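Local coordinates for SnoaL-like domain-containing protein (Burkholderia xenovorans LB400, PDB 3EN8) that is of unknown function but adopts the NTF2-like, SnoaL-type fold, forms a dimer in the crystal, and binds a calcium ion there, at residues Tyr38-Glu43 / Gln108-Pro113; Phe65-Ile70 / Trp77-Ser82; Thr92-Glu97 / Val104-Tyr109. All coordinates share one frame; numbering follows the deposited sequence.

Contact 1 of 3, residues Tyr38-Glu43 / Gln108-Pro113; sequences YPQSGE and QYFSDP
Gln40 OE1 is held by two donors: the backbone N of Phe110 lies 2.8 Å from Gln40 OE1 with an N-H...O angle of 167°, and a bridging water also donates to this oxygen. The amide's other end works in the reverse sense, Gln40 NE2 giving a bond to Phe110 O at 2.9 Å. Phe110 N and O are thus both met by one carboxamide, much as a strand's backbone would meet them. Gln40 CG stands anti to the carbonyl carbon (chi1 -73°), which sends the extended chain to Phe110. Gln40 NE2 has a further acceptor in Asp112 O of the second subunit. The same water accepts from Gln40 N and donates to Gln108 O, linking loop and strand beside the amide.

In this NTF2-like fold the loop joins strands 34-38 and 43-46, toward the side of the sheet where Glu43 pairs with a strand of the second subunit, so that the sheet runs on across the interface. It closes with a G1 beta bulge, Gly42 and Glu43 both facing Tyr38; Gly42 has a positive phi, which favours glycine there.

Apolar contacts flank the polar grip. Pro39 lies across the Tyr109 ring, with its CD over one face and its CG 3.7 Å from Tyr109 CZ; the Tyr109 hydroxyl itself bonds to Glu80 of the second subunit. The rings of Tyr38 and Phe110 form an offset edge-to-face pair, planes at 72° and centroids 5.7 Å apart, in which Phe110 turns its edge to the face of Tyr38. Tyr38 and Gln108 run side by side; a second water bridges them, 2.6 Å from Tyr38 OH and 2.7 Å from Gln108 OE1, which also accepts from Arg55, while Gln108 NE2 is hydrogen-bonded to Tyr81 OH.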
loop_
_atom_site.group_PDB
_atom_site.type_symbol
_atom_site.label_atom_id
_atom_site.label_comp_id
_atom_site.label_asym_id
_atom_site.label_seq_id
_atom_site.Cartn_x
_atom_site.Cartn_y
_atom_site.Cartn_z
ATOM N N TYR A 38 3.360 -3.067 11.008
ATOM C CA TYR A 38 3.988 -1.886 10.475
ATOM C C TYR A 38 5.349 -2.276 9.892
ATOM O O TYR A 38 6.360 -2.280 10.619
ATOM C CB TYR A 38 4.218 -0.827 11.578
ATOM C CG TYR A 38 3.007 -0.458 12.412
ATOM C CD1 TYR A 38 1.730 -0.365 11.847
ATOM C CD2 TYR A 38 3.139 -0.154 13.751
ATOM C CE1 TYR A 38 0.639 -0.003 12.595
ATOM C CE2 TYR A 38 2.044 0.213 14.515
ATOM C CZ TYR A 38 0.792 0.282 13.933
ATOM O OH TYR A 38 -0.293 0.660 14.687
ATOM N N PRO A 39 5.395 -2.584 8.578
ATOM C CA PRO A 39 6.677 -3.085 8.050
ATOM C C PRO A 39 7.792 -2.063 8.159
ATOM O O PRO A 39 8.953 -2.424 8.203
ATOM C CB PRO A 39 6.322 -3.449 6.595
ATOM C CG PRO A 39 4.899 -3.910 6.698
ATOM C CD PRO A 39 4.275 -2.905 7.678
ATOM N N GLN A 40 7.442 -0.792 8.247
ATOM C CA GLN A 40 8.467 0.269 8.250
ATOM C C GLN A 40 9.325 0.183 9.496
ATOM O O GLN A 40 10.498 0.615 9.529
ATOM C CB GLN A 40 7.854 1.665 8.167
ATOM C CG GLN A 40 7.295 2.023 6.809
ATOM C CD GLN A 40 6.329 3.194 6.901
ATOM O OE1 GLN A 40 5.101 3.028 7.050
ATOM N NE2 GLN A 40 6.875 4.379 6.834
ATOM N N SER A 41 8.724 -0.370 10.547
ATOM C CA SER A 41 9.384 -0.498 11.861
ATOM C C SER A 41 9.601 -1.941 12.325
ATOM O O SER A 41 10.285 -2.177 13.310
ATOM C CB SER A 41 8.574 0.254 12.924
ATOM O OG SER A 41 7.333 -0.424 13.106
ATOM N N GLY A 42 9.024 -2.886 11.604
ATOM C CA GLY A 42 9.151 -4.306 11.913
ATOM C C GLY A 42 8.242 -4.734 13.045
ATOM O O GLY A 42 8.376 -5.840 13.589
ATOM N N GLU A 43 7.297 -3.863 13.385
ATOM C CA GLU A 43 6.407 -4.111 14.531
ATOM C C GLU A 43 5.183 -4.898 14.104
ATOM O O GLU A 43 4.611 -4.668 13.026
ATOM C CB GLU A 43 5.943 -2.823 15.191
ATOM C CG GLU A 43 7.035 -2.030 15.797
ATOM C CD GLU A 43 6.540 -0.719 16.298
ATOM O OE1 GLU A 43 6.386 0.192 15.466
ATOM O OE2 GLU A 43 6.329 -0.581 17.525
ATOM N N GLN A 108 -0.139 -1.793 7.605
ATOM C CA GLN A 108 -0.187 -0.369 7.370
ATOM C C GLN A 108 1.181 0.247 7.043
ATOM O O GLN A 108 2.207 -0.104 7.613
ATOM C CB GLN A 108 -0.794 0.351 8.572
ATOM C CG GLN A 108 -2.308 0.240 8.736
ATOM C CD GLN A 108 -2.792 0.912 10.038
ATOM O OE1 GLN A 108 -2.436 0.494 11.130
ATOM N NE2 GLN A 108 -3.645 1.930 9.909
ATOM N N TYR A 109 1.124 1.175 6.101
ATOM C CA TYR A 109 2.239 2.041 5.737
ATOM C C TYR A 109 1.836 3.522 5.851
ATOM O O TYR A 109 0.750 3.922 5.449
ATOM C CB TYR A 109 2.605 1.791 4.292
ATOM C CG TYR A 109 3.260 0.455 4.043
ATOM C CD1 TYR A 109 2.519 -0.662 3.809
ATOM C CD2 TYR A 109 4.654 0.326 4.099
ATOM C CE1 TYR A 109 3.120 -1.901 3.577
ATOM C CE2 TYR A 109 5.266 -0.890 3.837
ATOM C CZ TYR A 109 4.508 -1.986 3.595
ATOM O OH TYR A 109 5.130 -3.166 3.378
ATOM N N PHE A 110 2.775 4.305 6.302
ATOM C CA PHE A 110 2.582 5.724 6.580
ATOM C C PHE A 110 3.668 6.485 5.875
ATOM O O PHE A 110 4.832 6.377 6.229
ATOM C CB PHE A 110 2.651 5.988 8.088
ATOM C CG PHE A 110 1.736 5.109 8.907
ATOM C CD1 PHE A 110 0.426 5.493 9.141
ATOM C CD2 PHE A 110 2.192 3.900 9.448
ATOM C CE1 PHE A 110 -0.420 4.697 9.906
ATOM C CE2 PHE A 110 1.325 3.088 10.210
ATOM C CZ PHE A 110 0.041 3.496 10.425
ATOM N N SER A 111 3.279 7.188 4.820
ATOM C CA SER A 111 4.236 7.823 3.928
ATOM C C SER A 111 4.087 9.347 3.924
ATOM O O SER A 111 3.012 9.897 4.189
ATOM C CB SER A 111 4.138 7.207 2.517
ATOM O OG SER A 111 3.061 7.712 1.795
ATOM N N ASP A 112 5.202 10.012 3.649
ATOM C CA ASP A 112 5.226 11.471 3.548
ATOM C C ASP A 112 4.879 11.967 2.142
ATOM O O ASP A 112 5.153 11.273 1.149
ATOM C CB ASP A 112 6.606 12.018 3.908
ATOM C CG ASP A 112 6.949 11.807 5.352
ATOM O OD1 ASP A 112 6.215 12.304 6.221
ATOM O OD2 ASP A 112 7.969 11.151 5.612
ATOM N N PRO A 113 4.290 13.170 2.044
ATOM C CA PRO A 113 4.240 13.846 0.757
ATOM C C PRO A 113 5.642 14.044 0.243
ATOM O O PRO A 113 6.592 14.157 1.043
ATOM C CB PRO A 113 3.644 15.228 1.098
ATOM C CG PRO A 113 3.081 15.093 2.426
ATOM C CD PRO A 113 3.918 14.094 3.129
HETATM O O HOH W 1 -2.290 1.714 13.478
HETATM O O HOH W 2 4.783 0.419 8.295
#

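Contact 2 of 3, residues Phe65-Ile70 / Trp77-Ser82; sequences FEVRRI and WITEYS
A classic beta bulge interrupts the antiparallel hairpin formed by strands 64-73 and 76-85, on the edge of the NTF2-like sheet where 64-73 is the outermost strand within the chain. Its evidence is the doubled donor at Glu80 O: Arg68 N approaches at 2.8 Å and Arg69 N lies 3.1 Å from the same Glu80 O, both from one face of the carbonyl plane. The pairing accordingly slips by one residue, from Val67 opposite Tyr81 to Arg69 opposite Glu80, and the N-to-C directions of the two segments differ by 147°. Glu66 and Ser82 exchange two backbone bonds on one side of the bulge; at the bulge itself Glu80 N returns a bond to Arg69 O.

Because the bulge adds a residue, two arginines flank one carboxylate. The Arg68 chain is extended from CG to NE, and Arg68 NE lies 4.0 Å from Glu80 OE1, beyond a salt bridge; one water spans the gap, accepting from Arg68 NE and donating to Glu80 OE1. A second water joins Arg69 NH1 to Glu80 OE2 in the same manner. Each of these waters lies at the edge of its guanidinium group. The three side chains have further partners: Arg68 forms a salt bridge with the C-terminal Gly128, while Arg69 pairs with Glu97 and Glu80 with Tyr109, both of the second subunit.

The face carrying Val67, Ile70, Thr79 and Tyr81 is turned toward helix 3-20, whose Trp15 touches both Tyr81 and Phe65. Tyr81 CG, set between the backbone N and the carbonyl carbon (chi1 63°), brings the ring beside Phe65, whose CE2 comes within 3.4 Å of Tyr81 CD2, the ring planes 32° apart. Toward the turn, Ile70 CG2 meets the edge of the Trp77 indole, 3.9 Å from Trp77 CE3.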
loop_
_atom_site.group_PDB
_atom_site.type_symbol
_atom_site.label_atom_id
_atom_site.label_comp_id
_atom_site.label_asym_id
_atom_site.label_seq_id
_atom_site.Cartn_x
_atom_site.Cartn_y
_atom_site.Cartn_z
ATOM N N PHE A 65 -8.709 13.556 8.625
ATOM C CA PHE A 65 -8.898 12.193 8.030
ATOM C C PHE A 65 -9.709 12.283 6.759
ATOM O O PHE A 65 -10.753 12.961 6.711
ATOM C CB PHE A 65 -9.609 11.254 9.010
ATOM C CG PHE A 65 -9.708 9.823 8.518
ATOM C CD1 PHE A 65 -10.642 9.473 7.579
ATOM C CD2 PHE A 65 -8.855 8.858 9.005
ATOM C CE1 PHE A 65 -10.726 8.154 7.110
ATOM C CE2 PHE A 65 -8.936 7.537 8.539
ATOM C CZ PHE A 65 -9.864 7.204 7.594
ATOM N N GLU A 66 -9.214 11.608 5.719
ATOM C CA GLU A 66 -9.937 11.546 4.445
ATOM C C GLU A 66 -9.569 10.292 3.673
ATOM O O GLU A 66 -8.395 9.960 3.506
ATOM C CB GLU A 66 -9.612 12.795 3.629
ATOM C CG GLU A 66 -10.120 12.876 2.231
ATOM C CD GLU A 66 -9.654 14.187 1.590
ATOM O OE1 GLU A 66 -8.423 14.406 1.472
ATOM O OE2 GLU A 66 -10.520 15.004 1.246
ATOM N N VAL A 67 -10.587 9.575 3.232
ATOM C CA VAL A 67 -10.335 8.392 2.388
ATOM C C VAL A 67 -10.083 8.851 0.963
ATOM O O VAL A 67 -10.813 9.706 0.415
ATOM C CB VAL A 67 -11.483 7.376 2.416
ATOM C CG1 VAL A 67 -11.203 6.224 1.394
ATOM C CG2 VAL A 67 -11.649 6.794 3.841
ATOM N N ARG A 68 -9.035 8.288 0.365
ATOM C CA ARG A 68 -8.692 8.559 -1.044
ATOM C C ARG A 68 -9.365 7.555 -1.987
ATOM O O ARG A 68 -10.046 7.865 -2.980
ATOM C CB ARG A 68 -7.174 8.473 -1.254
ATOM C CG ARG A 68 -6.760 8.801 -2.680
ATOM C CD ARG A 68 -5.261 8.636 -2.938
ATOM N NE ARG A 68 -4.888 8.935 -4.333
ATOM C CZ ARG A 68 -4.516 10.142 -4.764
ATOM N NH1 ARG A 68 -4.503 11.183 -3.947
ATOM N NH2 ARG A 68 -4.188 10.323 -6.040
ATOM N N ARG A 69 -9.175 6.322 -1.641
ATOM C CA ARG A 69 -9.696 5.204 -2.461
ATOM C C ARG A 69 -9.732 3.897 -1.693
ATOM O O ARG A 69 -8.822 3.583 -0.934
ATOM C CB ARG A 69 -8.823 5.002 -3.695
ATOM C CG ARG A 69 -9.376 3.974 -4.665
ATOM C CD ARG A 69 -8.556 3.891 -5.923
ATOM N NE ARG A 69 -9.262 3.045 -6.898
ATOM C CZ ARG A 69 -8.680 2.535 -7.971
ATOM N NH1 ARG A 69 -7.389 2.754 -8.185
ATOM N NH2 ARG A 69 -9.365 1.790 -8.804
ATOM N N ILE A 70 -10.791 3.117 -1.947
ATOM C CA ILE A 70 -10.880 1.748 -1.437
ATOM C C ILE A 70 -11.091 0.796 -2.612
ATOM O O ILE A 70 -11.945 0.999 -3.437
ATOM C CB ILE A 70 -12.042 1.554 -0.422
ATOM C CG1 ILE A 70 -11.884 2.454 0.794
ATOM C CG2 ILE A 70 -12.169 0.066 0.032
ATOM C CD1 ILE A 70 -13.224 2.764 1.550
ATOM N N TRP A 77 -8.400 -6.403 0.611
ATOM C CA TRP A 77 -8.870 -5.023 0.624
ATOM C C TRP A 77 -7.716 -4.053 0.865
ATOM O O TRP A 77 -6.796 -4.301 1.633
ATOM C CB TRP A 77 -9.998 -4.863 1.648
ATOM C CG TRP A 77 -11.195 -5.637 1.128
ATOM C CD1 TRP A 77 -11.388 -6.976 1.200
ATOM C CD2 TRP A 77 -12.263 -5.114 0.344
ATOM N NE1 TRP A 77 -12.526 -7.339 0.501
ATOM C CE2 TRP A 77 -13.067 -6.203 -0.048
ATOM C CE3 TRP A 77 -12.616 -3.822 -0.085
ATOM C CZ2 TRP A 77 -14.212 -6.026 -0.799
ATOM C CZ3 TRP A 77 -13.707 -3.669 -0.843
ATOM C CH2 TRP A 77 -14.505 -4.769 -1.206
ATOM N N ILE A 78 -7.777 -2.948 0.151
ATOM C CA ILE A 78 -6.776 -1.914 0.325
ATOM C C ILE A 78 -7.340 -0.507 0.272
ATOM O O ILE A 78 -8.002 -0.086 -0.672
ATOM C CB ILE A 78 -5.578 -2.098 -0.626
ATOM C CG1 ILE A 78 -4.477 -1.116 -0.228
ATOM C CG2 ILE A 78 -5.970 -1.983 -2.117
ATOM C CD1 ILE A 78 -3.176 -1.358 -0.975
ATOM N N THR A 79 -7.047 0.193 1.345
ATOM C CA THR A 79 -7.555 1.542 1.564
ATOM C C THR A 79 -6.371 2.487 1.546
ATOM O O THR A 79 -5.372 2.300 2.249
ATOM C CB THR A 79 -8.357 1.700 2.893
ATOM O OG1 THR A 79 -9.459 0.806 2.936
ATOM C CG2 THR A 79 -8.839 3.165 3.053
ATOM N N GLU A 80 -6.519 3.492 0.698
ATOM C CA GLU A 80 -5.610 4.607 0.609
ATOM C C GLU A 80 -6.288 5.787 1.249
ATOM O O GLU A 80 -7.426 6.125 0.919
ATOM C CB GLU A 80 -5.285 4.932 -0.860
ATOM C CG GLU A 80 -4.524 3.835 -1.651
ATOM C CD GLU A 80 -4.515 4.154 -3.101
ATOM O OE1 GLU A 80 -3.859 5.158 -3.446
ATOM O OE2 GLU A 80 -5.178 3.417 -3.881
ATOM N N TYR A 81 -5.600 6.416 2.164
ATOM C CA TYR A 81 -6.255 7.498 2.947
ATOM C C TYR A 81 -5.210 8.375 3.515
ATOM O O TYR A 81 -4.069 8.016 3.544
ATOM C CB TYR A 81 -7.169 6.962 4.054
ATOM C CG TYR A 81 -6.556 6.124 5.191
ATOM C CD1 TYR A 81 -6.183 4.780 4.994
ATOM C CD2 TYR A 81 -6.395 6.646 6.452
ATOM C CE1 TYR A 81 -5.658 4.033 6.013
ATOM C CE2 TYR A 81 -5.876 5.885 7.507
ATOM C CZ TYR A 81 -5.499 4.556 7.278
ATOM O OH TYR A 81 -4.971 3.807 8.344
ATOM N N SER A 82 -5.644 9.552 3.946
ATOM C CA SER A 82 -4.764 10.526 4.596
ATOM C C SER A 82 -5.202 10.722 6.057
ATOM O O SER A 82 -6.401 10.733 6.410
ATOM C CB SER A 82 -4.793 11.870 3.850
ATOM O OG SER A 82 -4.225 11.736 2.565
HETATM O O HOH W 3 -5.785 14.265 1.959
HETATM O O HOH W 4 -5.027 6.515 -5.532
HETATM O O HOH W 5 -5.162 3.741 -6.506
#

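Contact 3 of 3, residues Thr92-Glu97 / Val104-Tyr109; sequences TVSIME and VHETQY
Strands 88-99 and 102-111 pair here as an antiparallel hairpin in the middle of the NTF2-like sheet, their segment axes 4.6 Å apart and 167° between directions. Val93, Ile95 and Glu97 form hydrogen-bonded pairs with Tyr109, Thr107 and His105. A classic beta bulge ends the regular run: Val104 N and His105 N both face Glu97 O, the first at 2.7 Å and the second only weakly.

Among polar side chains on the face looking to helix 3-20, Ser94 OG donates to Glu106 OE2 at 2.7 Å, meeting it on the anti side and 31° out of the carboxylate plane. With chi1 164°, Ser94 OG stands opposite its own N and reaches diagonally across to the neighbouring strand. The other carboxylate oxygen, Glu106 OE1, is gripped by Arg55 and Tyr30, so both oxygens of this buried carboxylate have donors. Met96, present as selenomethionine, lies alongside Glu106 on that face, its CE 3.4 Å from Glu106 OE2.

The opposite face turns to the second subunit. Within the chain, Ile95 CD1 meets the edge of the Tyr109 ring, 4.2 Å from Tyr109 CE1; Ile95 also packs on Ile78 of the second subunit. Glu97 and His105 run side by side on this face; Glu97 OE2 makes a salt bridge with Arg69 of the second subunit, and His105 NE2 bonds to Asp37. The link between the two side chains is a water at the imidazole edge, 2.8 Å from His105 ND1 and 2.7 Å from Glu97 OE1.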
loop_
_atom_site.group_PDB
_atom_site.type_symbol
_atom_site.label_atom_id
_atom_site.label_comp_id
_atom_site.label_asym_id
_atom_site.label_seq_id
_atom_site.Cartn_x
_atom_site.Cartn_y
_atom_site.Cartn_z
ATOM N N THR A 92 -1.410 7.266 3.773
ATOM C CA THR A 92 -1.503 5.994 4.462
ATOM C C THR A 92 -2.144 4.932 3.564
ATOM O O THR A 92 -2.957 5.194 2.678
ATOM C CB THR A 92 -2.241 6.165 5.826
ATOM O OG1 THR A 92 -1.655 7.256 6.559
ATOM C CG2 THR A 92 -2.120 4.884 6.672
ATOM N N VAL A 93 -1.658 3.741 3.759
ATOM C CA VAL A 93 -2.172 2.533 3.082
ATOM C C VAL A 93 -2.453 1.484 4.115
ATOM O O VAL A 93 -1.620 1.155 4.933
ATOM C CB VAL A 93 -1.179 1.973 2.032
ATOM C CG1 VAL A 93 -1.707 0.628 1.456
ATOM C CG2 VAL A 93 -0.947 2.973 0.894
ATOM N N SER A 94 -3.674 0.971 4.088
ATOM C CA SER A 94 -4.023 -0.131 4.922
ATOM C C SER A 94 -4.461 -1.315 4.032
ATOM O O SER A 94 -5.493 -1.221 3.322
ATOM C CB SER A 94 -5.184 0.252 5.868
ATOM O OG SER A 94 -5.824 -0.864 6.475
ATOM N N ILE A 95 -3.705 -2.378 4.145
ATOM C CA ILE A 95 -3.950 -3.616 3.401
ATOM C C ILE A 95 -4.625 -4.574 4.354
ATOM O O ILE A 95 -4.035 -4.926 5.387
ATOM C CB ILE A 95 -2.631 -4.251 2.871
ATOM C CG1 ILE A 95 -1.787 -3.282 2.086
ATOM C CG2 ILE A 95 -2.949 -5.553 2.103
ATOM C CD1 ILE A 95 -0.299 -3.704 2.051
HETATM N N MSE A 96 -5.853 -4.989 4.048
HETATM C CA MSE A 96 -6.588 -5.864 4.972
HETATM C C MSE A 96 -6.967 -7.182 4.347
HETATM O O MSE A 96 -7.484 -7.248 3.245
HETATM C CB MSE A 96 -7.847 -5.201 5.530
HETATM C CG MSE A 96 -7.561 -4.068 6.534
HETATM SE SE MSE A 96 -9.200 -3.074 6.818
HETATM C CE MSE A 96 -8.597 -2.025 8.312
ATOM N N GLU A 97 -6.707 -8.220 5.118
ATOM C CA GLU A 97 -7.145 -9.588 4.765
ATOM C C GLU A 97 -8.250 -10.026 5.691
ATOM O O GLU A 97 -8.126 -10.008 6.931
ATOM C CB GLU A 97 -5.981 -10.529 4.881
ATOM C CG GLU A 97 -4.806 -10.143 4.055
ATOM C CD GLU A 97 -3.542 -10.761 4.575
ATOM O OE1 GLU A 97 -3.440 -12.000 4.565
ATOM O OE2 GLU A 97 -2.663 -10.001 5.010
ATOM N N VAL A 104 -8.338 -10.359 9.602
ATOM C CA VAL A 104 -7.441 -11.205 10.386
ATOM C C VAL A 104 -6.008 -10.697 10.361
ATOM O O VAL A 104 -5.187 -11.055 11.218
ATOM C CB VAL A 104 -7.498 -12.680 9.941
ATOM C CG1 VAL A 104 -8.928 -13.251 10.139
ATOM C CG2 VAL A 104 -6.983 -12.884 8.467
ATOM N N HIS A 105 -5.710 -9.915 9.333
ATOM C CA HIS A 105 -4.367 -9.331 9.149
ATOM C C HIS A 105 -4.457 -7.977 8.429
ATOM O O HIS A 105 -5.013 -7.848 7.349
ATOM C CB HIS A 105 -3.470 -10.319 8.390
ATOM C CG HIS A 105 -1.998 -9.970 8.374
ATOM N ND1 HIS A 105 -1.052 -10.842 7.873
ATOM C CD2 HIS A 105 -1.315 -8.874 8.786
ATOM C CE1 HIS A 105 0.155 -10.304 7.993
ATOM N NE2 HIS A 105 0.024 -9.101 8.527
ATOM N N GLU A 106 -3.945 -6.962 9.089
ATOM C CA GLU A 106 -3.845 -5.627 8.512
ATOM C C GLU A 106 -2.379 -5.301 8.429
ATOM O O GLU A 106 -1.640 -5.637 9.326
ATOM C CB GLU A 106 -4.542 -4.602 9.413
ATOM C CG GLU A 106 -4.436 -3.164 8.893
ATOM C CD GLU A 106 -5.285 -2.166 9.685
ATOM O OE1 GLU A 106 -5.754 -2.474 10.822
ATOM O OE2 GLU A 106 -5.463 -1.046 9.142
ATOM N N THR A 107 -1.978 -4.665 7.337
ATOM C CA THR A 107 -0.628 -4.103 7.204
ATOM C C THR A 107 -0.776 -2.642 6.827
ATOM O O THR A 107 -1.432 -2.300 5.824
ATOM C CB THR A 107 0.128 -4.805 6.082
ATOM O OG1 THR A 107 -0.019 -6.213 6.218
ATOM C CG2 THR A 107 1.636 -4.418 6.092
ATOM N N GLN A 108 -0.139 -1.793 7.605
ATOM C CA GLN A 108 -0.187 -0.369 7.370
ATOM C C GLN A 108 1.181 0.247 7.043
ATOM O O GLN A 108 2.207 -0.104 7.613
ATOM C CB GLN A 108 -0.794 0.351 8.572
ATOM C CG GLN A 108 -2.308 0.240 8.736
ATOM C CD GLN A 108 -2.792 0.912 10.038
ATOM O OE1 GLN A 108 -2.436 0.494 11.130
ATOM N NE2 GLN A 108 -3.645 1.930 9.909
ATOM N N TYR A 109 1.124 1.175 6.101
ATOM C CA TYR A 109 2.239 2.041 5.737
ATOM C C TYR A 109 1.836 3.522 5.851
ATOM O O TYR A 109 0.750 3.922 5.449
ATOM C CB TYR A 109 2.605 1.791 4.292
ATOM C CG TYR A 109 3.260 0.455 4.043
ATOM C CD1 TYR A 109 2.519 -0.662 3.809
ATOM C CD2 TYR A 109 4.654 0.326 4.099
ATOM C CE1 TYR A 109 3.120 -1.901 3.577
ATOM C CE2 TYR A 109 5.266 -0.890 3.837
ATOM C CZ TYR A 109 4.508 -1.986 3.595
ATOM O OH TYR A 109 5.130 -3.166 3.378
HETATM O O HOH W 6 -2.304 -7.346 5.342
HETATM O O HOH W 7 -2.059 -13.099 6.578
#

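All three contacts belong to one mixed sheet. Contacts 2 and 3 follow one another along the chain as two hairpins, while contact 1 brings the loop at 38-43 against the strand that contact 3 also uses, spanning both. The centres of contact 1 and contact 3 lie about 10 Å apart, those of contact 2 and contact 3 about 11 Å, and those of contact 1 and contact 2 about 15 Å. Strands 76-85 and 88-99 join the hairpins through Trp77 O to Met96 N and Tyr81 O to Thr92 N, and Tyr81 OH reaches Gln108 NE2 across the sheet. Each contact also touches the second subunit, so the sheet forms the core of the domain and contributes to the dimer interface.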